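Local structure of trichothecene 15-O-acetyltransferase TRI3 (Fusarium sporotrichioides, 3FOT) at residues 228-233 against 353-358; 190-195 against 338-343; 315-320 against 508-513; 331-336 against 431-436; 59-64 against 170-175. The protein transfers an acetyl group to the 15-hydroxyl of trichothecene intermediates such as 15-deacetylcalonectrin during the fungal biosynthesis of T-2 toxin and related mycotoxins. One frame throughout, in Å; residues are numbered along the deposited sequence.

Contact 1: residues 228-233 against 353-358; sequences NLSPPV and FYAMCQ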
# COMPACT_ATOMS: atom_id res chain seq x y z
N ASN A 228 -18.75 -11.77 -6.08
CA ASN A 228 -17.42 -11.35 -6.54
C ASN A 228 -16.58 -10.66 -5.47
O ASN A 228 -15.38 -10.43 -5.67
CB ASN A 228 -17.53 -10.45 -7.78
CG ASN A 228 -18.00 -11.20 -9.01
OD1 ASN A 228 -17.87 -12.43 -9.10
ND2 ASN A 228 -18.50 -10.47 -10.00
N LEU A 229 -17.22 -10.31 -4.35
CA LEU A 229 -16.47 -9.89 -3.16
C LEU A 229 -15.40 -10.94 -2.81
O LEU A 229 -15.63 -12.15 -2.93
CB LEU A 229 -17.41 -9.69 -1.98
CG LEU A 229 -18.32 -8.47 -1.93
CD1 LEU A 229 -19.47 -8.68 -0.93
CD2 LEU A 229 -17.54 -7.18 -1.61
N SER A 230 -14.22 -10.48 -2.39
CA SER A 230 -13.15 -11.40 -1.99
C SER A 230 -13.72 -12.20 -0.82
O SER A 230 -14.40 -11.65 0.06
CB SER A 230 -11.88 -10.63 -1.57
OG SER A 230 -11.25 -10.03 -2.72
N PRO A 231 -13.46 -13.52 -0.81
CA PRO A 231 -13.98 -14.30 0.30
C PRO A 231 -13.27 -13.98 1.62
O PRO A 231 -12.21 -13.31 1.59
CB PRO A 231 -13.74 -15.75 -0.15
CG PRO A 231 -12.58 -15.67 -1.08
CD PRO A 231 -12.72 -14.34 -1.78
N PRO A 232 -13.85 -14.39 2.77
CA PRO A 232 -13.16 -14.11 4.02
C PRO A 232 -11.81 -14.81 4.07
O PRO A 232 -11.67 -16.00 3.73
CB PRO A 232 -14.12 -14.64 5.09
CG PRO A 232 -15.47 -14.72 4.40
CD PRO A 232 -15.14 -15.08 2.99
N VAL A 233 -10.79 -14.06 4.49
CA VAL A 233 -9.42 -14.57 4.42
C VAL A 233 -9.26 -15.89 5.23
O VAL A 233 -8.61 -16.85 4.78
CB VAL A 233 -8.40 -13.45 4.86
CG1 VAL A 233 -8.69 -12.99 6.29
CG2 VAL A 233 -6.98 -13.92 4.72
N PHE A 353 -7.35 -11.71 -5.18
CA PHE A 353 -7.79 -11.33 -3.84
C PHE A 353 -7.49 -9.86 -3.64
O PHE A 353 -6.33 -9.45 -3.69
CB PHE A 353 -7.06 -12.15 -2.75
CG PHE A 353 -7.76 -12.11 -1.40
CD1 PHE A 353 -8.75 -13.05 -1.09
CD2 PHE A 353 -7.46 -11.12 -0.47
CE1 PHE A 353 -9.40 -13.01 0.14
CE2 PHE A 353 -8.10 -11.09 0.79
CZ PHE A 353 -9.09 -12.03 1.07
N TYR A 354 -8.54 -9.07 -3.44
CA TYR A 354 -8.42 -7.60 -3.41
C TYR A 354 -8.49 -6.99 -2.03
O TYR A 354 -7.98 -5.89 -1.80
CB TYR A 354 -9.49 -6.97 -4.32
CG TYR A 354 -9.16 -7.10 -5.79
CD1 TYR A 354 -9.15 -8.35 -6.41
CD2 TYR A 354 -8.83 -5.98 -6.55
CE1 TYR A 354 -8.82 -8.48 -7.74
CE2 TYR A 354 -8.52 -6.09 -7.91
CZ TYR A 354 -8.52 -7.35 -8.49
OH TYR A 354 -8.20 -7.49 -9.82
N ALA A 355 -9.14 -7.68 -1.09
CA ALA A 355 -9.18 -7.19 0.30
C ALA A 355 -7.79 -7.35 0.94
O ALA A 355 -6.90 -7.97 0.34
CB ALA A 355 -10.25 -7.96 1.11
N MET A 356 -7.60 -6.77 2.12
CA MET A 356 -6.34 -6.89 2.87
C MET A 356 -5.97 -8.36 3.00
O MET A 356 -6.80 -9.17 3.39
CB MET A 356 -6.53 -6.33 4.28
CG MET A 356 -5.31 -6.34 5.13
SD MET A 356 -4.40 -4.80 5.01
CE MET A 356 -5.57 -3.62 5.68
N CYS A 357 -4.72 -8.68 2.70
CA CYS A 357 -4.23 -10.04 2.93
C CYS A 357 -2.77 -9.91 3.34
O CYS A 357 -1.87 -10.03 2.51
CB CYS A 357 -4.41 -10.95 1.71
SG CYS A 357 -3.92 -12.66 2.16
N GLN A 358 -2.57 -9.59 4.61
CA GLN A 358 -1.25 -9.27 5.14
C GLN A 358 -0.94 -10.12 6.35
O GLN A 358 -1.83 -10.53 7.09
CB GLN A 358 -1.17 -7.80 5.56
CG GLN A 358 -1.36 -6.84 4.36
CD GLN A 358 -0.11 -6.76 3.52
OE1 GLN A 358 0.97 -6.44 4.05
NE2 GLN A 358 -0.23 -7.04 2.21

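Contact 2: residues 190-195 against 338-343; sequences DGIGCR and SVDGRR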
# COMPACT_ATOMS: atom_id res chain seq x y z
N ASP A 190 -5.38 -4.00 0.66
CA ASP A 190 -3.98 -3.70 0.97
C ASP A 190 -3.36 -3.04 -0.26
O ASP A 190 -4.04 -2.83 -1.27
CB ASP A 190 -3.20 -4.93 1.45
CG ASP A 190 -3.26 -6.09 0.51
OD1 ASP A 190 -3.60 -5.91 -0.67
OD2 ASP A 190 -2.90 -7.21 0.95
N GLY A 191 -2.08 -2.69 -0.20
CA GLY A 191 -1.43 -2.08 -1.36
C GLY A 191 -1.52 -2.87 -2.64
O GLY A 191 -1.62 -2.29 -3.72
N ILE A 192 -1.49 -4.20 -2.52
CA ILE A 192 -1.60 -5.09 -3.68
C ILE A 192 -2.99 -5.00 -4.30
O ILE A 192 -3.13 -4.83 -5.51
CB ILE A 192 -1.27 -6.53 -3.26
CG1 ILE A 192 0.20 -6.55 -2.83
CG2 ILE A 192 -1.64 -7.55 -4.39
CD1 ILE A 192 0.77 -7.85 -2.56
N GLY A 193 -4.01 -5.10 -3.46
CA GLY A 193 -5.37 -5.11 -3.95
C GLY A 193 -5.70 -3.77 -4.61
O GLY A 193 -6.39 -3.73 -5.65
N CYS A 194 -5.22 -2.69 -4.02
CA CYS A 194 -5.53 -1.35 -4.52
C CYS A 194 -4.82 -1.15 -5.87
O CYS A 194 -5.43 -0.67 -6.83
CB CYS A 194 -5.12 -0.27 -3.52
SG CYS A 194 -5.93 1.30 -3.86
N ARG A 195 -3.55 -1.52 -5.96
CA ARG A 195 -2.87 -1.42 -7.27
C ARG A 195 -3.48 -2.33 -8.34
O ARG A 195 -3.58 -1.93 -9.50
CB ARG A 195 -1.38 -1.69 -7.13
CG ARG A 195 -0.72 -0.54 -6.40
CD ARG A 195 0.74 -0.81 -6.17
NE ARG A 195 0.95 -1.77 -5.10
CZ ARG A 195 2.08 -2.43 -4.90
NH1 ARG A 195 3.10 -2.26 -5.74
NH2 ARG A 195 2.18 -3.31 -3.90
N SER A 338 5.51 -6.15 7.83
CA SER A 338 4.33 -6.83 7.29
C SER A 338 4.70 -7.45 5.94
O SER A 338 5.62 -6.98 5.27
CB SER A 338 3.17 -5.86 7.17
OG SER A 338 3.55 -4.80 6.33
N VAL A 339 4.01 -8.52 5.57
CA VAL A 339 4.25 -9.17 4.29
C VAL A 339 2.93 -9.60 3.66
O VAL A 339 1.94 -9.82 4.35
CB VAL A 339 5.21 -10.40 4.38
CG1 VAL A 339 6.57 -10.04 5.06
CG2 VAL A 339 4.58 -11.52 5.12
N ASP A 340 2.95 -9.69 2.33
CA ASP A 340 1.80 -10.12 1.56
C ASP A 340 1.53 -11.58 1.92
O ASP A 340 2.45 -12.40 1.86
CB ASP A 340 2.13 -9.97 0.05
CG ASP A 340 1.09 -10.59 -0.85
OD1 ASP A 340 -0.04 -10.86 -0.39
OD2 ASP A 340 1.39 -10.79 -2.04
N GLY A 341 0.28 -11.87 2.30
CA GLY A 341 -0.10 -13.21 2.78
C GLY A 341 -0.73 -14.12 1.74
O GLY A 341 -1.16 -15.24 2.05
N ARG A 342 -0.77 -13.65 0.50
CA ARG A 342 -1.52 -14.36 -0.53
C ARG A 342 -1.07 -15.79 -0.80
O ARG A 342 -1.89 -16.63 -1.16
CB ARG A 342 -1.55 -13.55 -1.81
CG ARG A 342 -2.59 -12.46 -1.75
CD ARG A 342 -2.38 -11.42 -2.86
NE ARG A 342 -3.40 -10.38 -2.77
CZ ARG A 342 -3.39 -9.37 -1.90
NH1 ARG A 342 -2.40 -9.23 -1.03
NH2 ARG A 342 -4.36 -8.47 -1.92
N ARG A 343 0.22 -16.06 -0.61
CA ARG A 343 0.75 -17.42 -0.83
C ARG A 343 0.17 -18.47 0.14
O ARG A 343 0.25 -19.68 -0.13
CB ARG A 343 2.28 -17.41 -0.74
CG ARG A 343 2.95 -16.81 -1.96
CD ARG A 343 4.44 -16.58 -1.68

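Contact 3: residues 315-320 against 508-513; sequences VLALLD and QSIVEF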
# COMPACT_ATOMS: atom_id res chain seq x y z
N VAL A 315 19.35 0.08 7.75
CA VAL A 315 20.06 -0.21 9.00
C VAL A 315 21.43 0.45 9.05
O VAL A 315 21.75 1.14 10.03
CB VAL A 315 20.09 -1.73 9.27
CG1 VAL A 315 21.01 -2.07 10.45
CG2 VAL A 315 18.67 -2.18 9.59
N LEU A 316 22.21 0.33 7.98
CA LEU A 316 23.52 1.02 7.94
C LEU A 316 23.38 2.53 8.06
O LEU A 316 24.17 3.19 8.75
CB LEU A 316 24.33 0.65 6.68
CG LEU A 316 25.30 -0.55 6.83
CD1 LEU A 316 24.61 -1.81 7.30
CD2 LEU A 316 26.03 -0.84 5.51
N ALA A 317 22.36 3.10 7.40
CA ALA A 317 22.11 4.55 7.47
C ALA A 317 21.70 4.94 8.91
O ALA A 317 22.09 5.99 9.41
CB ALA A 317 21.01 4.96 6.47
N LEU A 318 20.96 4.06 9.57
CA LEU A 318 20.56 4.31 10.95
C LEU A 318 21.77 4.29 11.89
O LEU A 318 21.93 5.21 12.73
CB LEU A 318 19.54 3.26 11.40
CG LEU A 318 19.10 3.33 12.86
CD1 LEU A 318 18.28 4.57 13.04
CD2 LEU A 318 18.30 2.07 13.19
N LEU A 319 22.61 3.27 11.75
CA LEU A 319 23.86 3.13 12.53
C LEU A 319 24.80 4.30 12.28
O LEU A 319 25.41 4.82 13.23
CB LEU A 319 24.55 1.79 12.25
CG LEU A 319 23.79 0.52 12.64
CD1 LEU A 319 24.47 -0.74 12.11
CD2 LEU A 319 23.62 0.42 14.18
N ASP A 320 24.88 4.76 11.03
CA ASP A 320 25.71 5.91 10.70
C ASP A 320 25.15 7.21 11.28
O ASP A 320 25.92 8.11 11.62
CB ASP A 320 25.87 6.03 9.18
CG ASP A 320 26.71 7.21 8.77
OD1 ASP A 320 27.93 7.19 9.02
OD2 ASP A 320 26.15 8.18 8.21
N GLN A 508 18.92 10.05 1.46
CA GLN A 508 20.13 10.11 0.62
C GLN A 508 21.21 9.15 1.13
O GLN A 508 21.97 8.54 0.33
CB GLN A 508 20.67 11.54 0.56
CG GLN A 508 19.79 12.49 -0.30
CD GLN A 508 19.43 11.86 -1.67
OE1 GLN A 508 18.26 11.54 -1.94
NE2 GLN A 508 20.45 11.62 -2.50
N SER A 509 21.29 9.00 2.44
CA SER A 509 22.24 8.06 3.05
C SER A 509 21.92 6.62 2.64
O SER A 509 22.82 5.83 2.30
CB SER A 509 22.21 8.19 4.59
OG SER A 509 23.16 7.29 5.18
N ILE A 510 20.64 6.26 2.72
CA ILE A 510 20.19 4.94 2.31
C ILE A 510 20.55 4.72 0.86
O ILE A 510 21.12 3.69 0.52
CB ILE A 510 18.65 4.80 2.45
CG1 ILE A 510 18.22 4.89 3.92
CG2 ILE A 510 18.17 3.51 1.80
CD1 ILE A 510 16.73 5.26 4.05
N VAL A 511 20.21 5.69 0.02
CA VAL A 511 20.49 5.58 -1.43
C VAL A 511 21.99 5.40 -1.71
O VAL A 511 22.39 4.56 -2.53
CB VAL A 511 19.92 6.79 -2.22
CG1 VAL A 511 20.41 6.79 -3.66
CG2 VAL A 511 18.38 6.78 -2.19
N GLU A 512 22.81 6.21 -1.03
CA GLU A 512 24.26 6.11 -1.17
C GLU A 512 24.78 4.70 -0.84
O GLU A 512 25.63 4.16 -1.57
CB GLU A 512 24.96 7.18 -0.33
CG GLU A 512 26.44 7.31 -0.67
CD GLU A 512 27.15 8.42 0.11
OE1 GLU A 512 26.46 9.20 0.82
OE2 GLU A 512 28.40 8.50 -0.00
N PHE A 513 24.30 4.10 0.25
CA PHE A 513 24.73 2.72 0.56
C PHE A 513 24.28 1.71 -0.48
O PHE A 513 25.04 0.82 -0.85
CB PHE A 513 24.26 2.27 1.95
CG PHE A 513 25.04 2.86 3.09
CD1 PHE A 513 26.43 2.71 3.17
CD2 PHE A 513 24.36 3.53 4.13
CE1 PHE A 513 27.16 3.22 4.27
CE2 PHE A 513 25.08 4.05 5.23
CZ PHE A 513 26.48 3.90 5.29
O HOH W 1 23.04 7.99 7.70

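Contact 4: residues 331-336 against 431-436; sequences EVFISP and EANPLF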
# COMPACT_ATOMS: atom_id res chain seq x y z
N GLU A 331 22.80 -4.49 21.62
CA GLU A 331 21.58 -4.09 20.92
C GLU A 331 21.30 -4.99 19.73
O GLU A 331 22.21 -5.43 19.03
CB GLU A 331 21.67 -2.66 20.42
CG GLU A 331 21.60 -1.64 21.52
CD GLU A 331 20.19 -1.21 21.89
OE1 GLU A 331 19.20 -1.63 21.25
OE2 GLU A 331 20.09 -0.40 22.83
N VAL A 332 20.02 -5.25 19.50
CA VAL A 332 19.61 -6.01 18.33
C VAL A 332 18.65 -5.13 17.56
O VAL A 332 17.71 -4.59 18.15
CB VAL A 332 18.89 -7.31 18.73
CG1 VAL A 332 18.68 -8.21 17.51
CG2 VAL A 332 19.68 -8.04 19.80
N PHE A 333 18.90 -4.97 16.27
CA PHE A 333 17.91 -4.31 15.41
C PHE A 333 16.79 -5.31 15.20
O PHE A 333 17.00 -6.39 14.65
CB PHE A 333 18.51 -3.86 14.08
CG PHE A 333 17.51 -3.20 13.19
CD1 PHE A 333 17.23 -1.84 13.33
CD2 PHE A 333 16.83 -3.94 12.24
CE1 PHE A 333 16.26 -1.22 12.52
CE2 PHE A 333 15.86 -3.32 11.43
CZ PHE A 333 15.59 -1.97 11.58
N ILE A 334 15.61 -4.95 15.69
CA ILE A 334 14.42 -5.79 15.59
C ILE A 334 13.33 -4.93 14.95
O ILE A 334 13.06 -3.81 15.38
CB ILE A 334 13.95 -6.29 16.98
CG1 ILE A 334 15.04 -7.15 17.64
CG2 ILE A 334 12.65 -7.11 16.86
CD1 ILE A 334 14.76 -7.49 19.09
N SER A 335 12.72 -5.47 13.91
CA SER A 335 11.70 -4.75 13.19
C SER A 335 10.56 -5.70 12.81
O SER A 335 10.76 -6.60 11.99
CB SER A 335 12.26 -4.10 11.92
OG SER A 335 11.25 -3.35 11.26
N PRO A 336 9.37 -5.48 13.41
CA PRO A 336 8.18 -6.24 13.06
C PRO A 336 7.68 -5.66 11.76
O PRO A 336 7.26 -4.50 11.73
CB PRO A 336 7.20 -5.91 14.20
CG PRO A 336 7.98 -5.12 15.22
CD PRO A 336 9.09 -4.48 14.45
N GLU A 431 11.90 7.97 20.76
CA GLU A 431 12.64 7.34 19.64
C GLU A 431 11.80 6.26 18.96
O GLU A 431 11.00 5.57 19.60
CB GLU A 431 13.99 6.75 20.11
CG GLU A 431 14.89 7.81 20.84
CD GLU A 431 16.09 7.22 21.56
OE1 GLU A 431 16.41 6.03 21.36
OE2 GLU A 431 16.72 7.98 22.33
N ALA A 432 12.00 6.11 17.66
CA ALA A 432 11.28 5.09 16.90
C ALA A 432 12.13 4.71 15.70
O ALA A 432 12.59 5.58 14.97
CB ALA A 432 9.95 5.61 16.42
N ASN A 433 12.35 3.42 15.52
CA ASN A 433 13.15 2.98 14.40
C ASN A 433 12.37 3.03 13.07
O ASN A 433 11.16 2.81 13.06
CB ASN A 433 13.76 1.60 14.66
CG ASN A 433 15.16 1.70 15.30
OD1 ASN A 433 15.70 0.71 15.76
ND2 ASN A 433 15.73 2.92 15.31
N PRO A 434 13.06 3.37 11.97
CA PRO A 434 12.40 3.31 10.68
C PRO A 434 11.84 1.92 10.37
O PRO A 434 12.37 0.88 10.82
CB PRO A 434 13.53 3.70 9.70
CG PRO A 434 14.46 4.53 10.56
CD PRO A 434 14.46 3.83 11.85
N LEU A 435 10.75 1.91 9.60
CA LEU A 435 10.14 0.68 9.15
C LEU A 435 10.27 0.58 7.63
O LEU A 435 10.09 1.57 6.93
CB LEU A 435 8.66 0.63 9.56
CG LEU A 435 7.89 -0.63 9.12
CD1 LEU A 435 8.34 -1.86 9.92
CD2 LEU A 435 6.40 -0.41 9.26
N PHE A 436 10.59 -0.61 7.14
CA PHE A 436 10.64 -0.85 5.69
C PHE A 436 9.41 -1.60 5.19
O PHE A 436 9.00 -2.62 5.77
CB PHE A 436 11.90 -1.64 5.34
CG PHE A 436 12.00 -1.98 3.88
CD1 PHE A 436 12.15 -0.97 2.92
CD2 PHE A 436 11.93 -3.31 3.46
CE1 PHE A 436 12.23 -1.28 1.55
CE2 PHE A 436 12.01 -3.62 2.08
CZ PHE A 436 12.16 -2.59 1.14
O HOH W 2 11.68 -2.83 8.69
O HOH W 3 11.09 -1.08 12.56

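Contact 5: residues 59-64 against 170-175; sequences LRNIAP and TPIPQD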
# COMPACT_ATOMS: atom_id res chain seq x y z
N LEU A 59 0.38 10.30 -16.41
CA LEU A 59 0.15 9.70 -17.71
C LEU A 59 0.50 10.73 -18.78
O LEU A 59 0.49 11.95 -18.52
CB LEU A 59 -1.32 9.28 -17.86
CG LEU A 59 -2.02 8.47 -16.75
CD1 LEU A 59 -3.46 8.20 -17.19
CD2 LEU A 59 -1.33 7.17 -16.46
N ARG A 60 0.82 10.25 -19.96
CA ARG A 60 1.07 11.14 -21.09
C ARG A 60 0.13 10.77 -22.23
O ARG A 60 -0.05 9.60 -22.55
CB ARG A 60 2.52 11.04 -21.54
CG ARG A 60 2.87 12.03 -22.64
CD ARG A 60 4.38 12.17 -22.89
NE ARG A 60 5.17 12.37 -21.66
CZ ARG A 60 5.39 13.53 -21.04
NH1 ARG A 60 4.88 14.67 -21.51
NH2 ARG A 60 6.14 13.56 -19.95
N ASN A 61 -0.45 11.78 -22.87
CA ASN A 61 -1.28 11.57 -24.03
C ASN A 61 -0.42 11.16 -25.23
O ASN A 61 0.32 11.98 -25.79
CB ASN A 61 -2.09 12.84 -24.36
CG ASN A 61 -2.93 12.66 -25.62
OD1 ASN A 61 -3.01 11.55 -26.17
ND2 ASN A 61 -3.59 13.73 -26.06
N ILE A 62 -0.46 9.88 -25.57
CA ILE A 62 0.30 9.38 -26.73
C ILE A 62 -0.63 8.88 -27.83
O ILE A 62 -0.22 8.15 -28.74
CB ILE A 62 1.34 8.31 -26.36
CG1 ILE A 62 0.68 7.10 -25.66
CG2 ILE A 62 2.45 8.93 -25.52
CD1 ILE A 62 1.52 5.82 -25.75
N ALA A 63 -1.89 9.27 -27.73
CA ALA A 63 -2.91 8.78 -28.61
C ALA A 63 -2.72 9.23 -30.07
O ALA A 63 -2.03 10.23 -30.33
CB ALA A 63 -4.27 9.22 -28.09
N PRO A 64 -3.37 8.50 -31.01
CA PRO A 64 -3.41 8.96 -32.39
C PRO A 64 -3.99 10.37 -32.38
O PRO A 64 -4.83 10.69 -31.53
CB PRO A 64 -4.40 8.01 -33.07
CG PRO A 64 -4.49 6.79 -32.20
CD PRO A 64 -4.12 7.25 -30.79
N THR A 170 -11.42 21.49 -22.86
CA THR A 170 -10.23 21.75 -23.65
C THR A 170 -9.59 20.41 -24.10
O THR A 170 -9.29 19.57 -23.25
CB THR A 170 -9.20 22.57 -22.83
OG1 THR A 170 -9.81 23.80 -22.41
CG2 THR A 170 -7.94 22.86 -23.66
N PRO A 171 -9.35 20.23 -25.42
CA PRO A 171 -8.65 19.02 -25.86
C PRO A 171 -7.26 18.94 -25.22
O PRO A 171 -6.52 19.94 -25.16
CB PRO A 171 -8.56 19.19 -27.38
CG PRO A 171 -9.62 20.19 -27.74
CD PRO A 171 -9.70 21.11 -26.55
N ILE A 172 -6.94 17.76 -24.72
CA ILE A 172 -5.67 17.54 -24.06
C ILE A 172 -4.63 17.37 -25.18
O ILE A 172 -4.76 16.48 -26.00
CB ILE A 172 -5.73 16.34 -23.10
CG1 ILE A 172 -6.66 16.68 -21.90
CG2 ILE A 172 -4.32 15.98 -22.61
CD1 ILE A 172 -7.23 15.45 -21.26
N PRO A 173 -3.65 18.28 -25.24
CA PRO A 173 -2.71 18.25 -26.36
C PRO A 173 -1.94 16.93 -26.46
O PRO A 173 -1.75 16.24 -25.45
CB PRO A 173 -1.77 19.40 -26.03
CG PRO A 173 -2.58 20.35 -25.22
CD PRO A 173 -3.41 19.42 -24.35
N GLN A 174 -1.49 16.60 -27.67
CA GLN A 174 -0.57 15.50 -27.88
C GLN A 174 0.62 15.70 -26.95
O GLN A 174 1.11 16.83 -26.83
CB GLN A 174 -0.06 15.49 -29.33
CG GLN A 174 -0.94 14.70 -30.27
CD GLN A 174 -0.99 13.24 -29.85
OE1 GLN A 174 0.05 12.62 -29.60
NE2 GLN A 174 -2.19 12.71 -29.73
N ASP A 175 1.02 14.62 -26.27
CA ASP A 175 2.14 14.59 -25.31
C ASP A 175 1.99 15.40 -24.03
O ASP A 175 2.93 15.49 -23.25
CB ASP A 175 3.47 14.86 -26.00
CG ASP A 175 3.71 13.87 -27.11
OD1 ASP A 175 3.67 12.64 -26.83
OD2 ASP A 175 3.86 14.31 -28.27
O HOH W 4 -4.91 13.27 -29.20

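Contact 1: residues 228-233 against 353-358
S230, P231 and V233 bend round the ring of F353, whose CG stands anti to the backbone N (chi1 -162°) and thereby carries the ring out to the segment 228-233. Beyond CB, the ring makes its contacts along one side, from CD1 through CE1 to the tip. CD1 lies under S230 CB. F353 CE1 also meets that methylene, 3.8 Å from S230 CB, which sits over one ring face in a CH-pi contact, offset toward the rim, 4.0 Å from the centroid. In the same region F353 CE1 has the ring edge turned to P231 O at 3.2 Å, while P231 CD touches CE1 from an obliquely crossing proline ring. F353 CZ, the tip, ends 4.1 Å from V233 CB. A neighbouring branch, V233 CG2, reaches C357 SG at 4.2 Å.

The polar link comes from the serine. S230 CB packs on A355 CB as well as on the phenyl face, and S230 OG accepts from Y354 N at 3.0 Å with a nearly straight N-H...O angle of 168°. The backbone of S230 is held independently, its N by E91 and its O by W19. Y354 turns the other way, its hydroxyl bonding to D200 and its ring stacking with H89, and V233 also lies on Q407 and L411 of helix 406-423, the helix that carries the substrate-binding H414.

One nearly straight hydrogen bond thus ties the 228-233 loop to the start of 353-358, and the aromatic edge, slightly positive, probably gives the P231 carbonyl oxygen a mildly favourable place in this largely buried contact.

Contact 2: residues 190-195 against 338-343
D190 has chi1 at 55°, with CG between its backbone N and carbonyl carbon, and R342, extended from CG to NE and turned at chi4 (79°), meets that carboxylate from the opposite direction. The grip is end-on: R342 NH1 bonds D190 OD2 at 2.9 Å on its syn lone pair, and R342 NH2 bonds D190 OD1 at 2.9 Å, tilted from both planes. D190 OD1 also accepts from G193 N at 2.9 Å, nearly along its C-O axis, which makes D190 the N-cap of helix 191-205. Over the centre of one guanidinium face lies I192 CG2, 3.5 Å from R342 CZ; I192 CD1 leans on the D340 carboxylate. That aspartate closes the network within its own segment: D340 OD1 takes R342 NH1 at 2.9 Å and, from the other face of its plane, R342 N, an Asx turn. R342 NH2 additionally bonds F353 O, and D190 OD2 accepts from C357 N and Q358 NE2, so each D190 carboxylate oxygen and each terminal nitrogen of R342 has more than one partner. D190 and G191 match the closing residues of the HxxxDG motif of BAHD acyltransferases, in whose relatives the aspartate likewise pairs with an arginine and shapes the active site.

Contact 3: residues 315-320 against 508-513
L316 opens the contact by laying its CB over one face of the F513 ring, 4.0 Å from the centroid and 19° off the normal, a CH-pi contact offset toward the rim. F513 is brought there with CG anti to the carbonyl carbon (chi1 -76°), and the F513 ring also stacks with H375. Beyond its beta carbon, L316 packs on A385 and L386 of helix 379-401.

A317 comes next, at the closest backbone approach, its CA facing that of I510. Its methyl is wedged between three partners: A317 CB is 3.4 Å from S509 OG, 3.8 Å from I510 CG1, and slightly farther from F513 CD2. With so small a side chain between them, the axes of 315-320 and 508-513 come within 8.7 Å, with 124° between their N-to-C directions. Both helices pack against the four-stranded sheet of the C-terminal half: Q508 and V511 touch H282 on strand 277-283, whereas I314 of helix 306-321 meets F436 on strand 435-441.

D320 closes the walk at the rim, its CB near the plane of the F513 ring at its edge. A bridging water joins the helices here: it takes the S509 OG proton at 2.6 Å and donates to A317 O at 2.8 Å and to D320 OD2 at 3.2 Å, while S509 OG also bonds H375 NE2.

Contact 4: residues 331-336 against 431-436
F333, L435 and N433 bring two strand ends together without direct polar bonding between the segments. F333 has CG anti to the backbone N (chi1 180°), which swings its ring across to the loop at 431-434. There the ring crosses the N433 side chain obliquely, F333 CE1 lying 4.2 Å from N433 CG, with the ring and amide planes 31° apart. The far tip of the phenyl, CZ, has P434 O near its plane at the edge. F333 also rests on V315 of helix 306-321, and N433 packs on L318 of the same helix, which therefore backs both residues.

L435 works at the other end. Its CG, also anti to the backbone N, sends CD1 between the P336 carbonyl oxygen and the S335 hydroxyl, with L435 CD1 3.4 Å from P336 O and 3.5 Å from S335 OG. Strand 435-441, to which L435 belongs, is an outermost strand of the four-stranded sheet and pairs through L435 with L476 and I478, whereas strand 333-340 is hydrogen-bonded to 358-365. The two therefore meet at a seam bridged by two waters, with no direct strand pairing between the segments.

S335 OG serves both of these waters. One sits 2.7 Å from S335 OG and accepts from F436 N at 2.9 Å; the other, 2.6 Å from S335 OG, donates to P434 O at 2.9 Å. P336, next along, contacts Y255 and N262 of helix 246-264, with its side chain about 8 Å from that of the substrate-binding H414.

Contact 5: residues 59-64 against 170-175
N61 ends strand 53-61, an inner strand of the six-stranded mixed sheet, and forms an Asx turn as the chain leaves it, where the loop leading into the antiparallel neighbour 177-184 folds over. N61 OD1 takes A63 N at 3.0 Å, closing the turn. The other amide atom, N61 ND2, points to the loop and makes weak bonds to I172 O (3.0 Å) and P173 O (3.2 Å), while N61 CB lies close to P173 O. Chi1 of 178° places the amide anti to the backbone N and toward these carbonyls. The pairing with 177-184 begins before that strand does: D175 N donates to N61 O at 2.8 Å, next to the N61–A176 and L59–V178 backbone bonds. D175 itself has a left-handed backbone conformation (phi 66°). D175 O receives R60 NH1 at 2.7 Å, in the guanidinium plane, and R60 CG and CD lie alongside the same oxygen; R60 NE meanwhile forms a salt bridge with E463 on strand 457-469. Q174, bent at chi2, lays its amide across the turn: NE2 makes a weak and doubtful bond to A63 O, and Q174 NE2 also donates to a water 2.8 Å away.

Contacts 1 and 2 lie deep in the chain and touch: R342 of contact 2 reaches F353 O, and 353-358 runs beside 338-343. Charge dominates contact 2, a salt-bridge network, whereas contact 1 is mostly ring packing plus one backbone-to-serine hydrogen bond. Contacts 3 and 4 also touch, through V315 and L318 against F333, N433 and P434; one is a helix pair and the other a strand seam, both buried and both relying on water for their polar links. Contacts 2 and 4 share strand 333-340. Contact 5, its centre about 29 Å from that of the chain and partly exposed, belongs to a different sheet and touches none of the others; backbone carbonyls serve as its main acceptors.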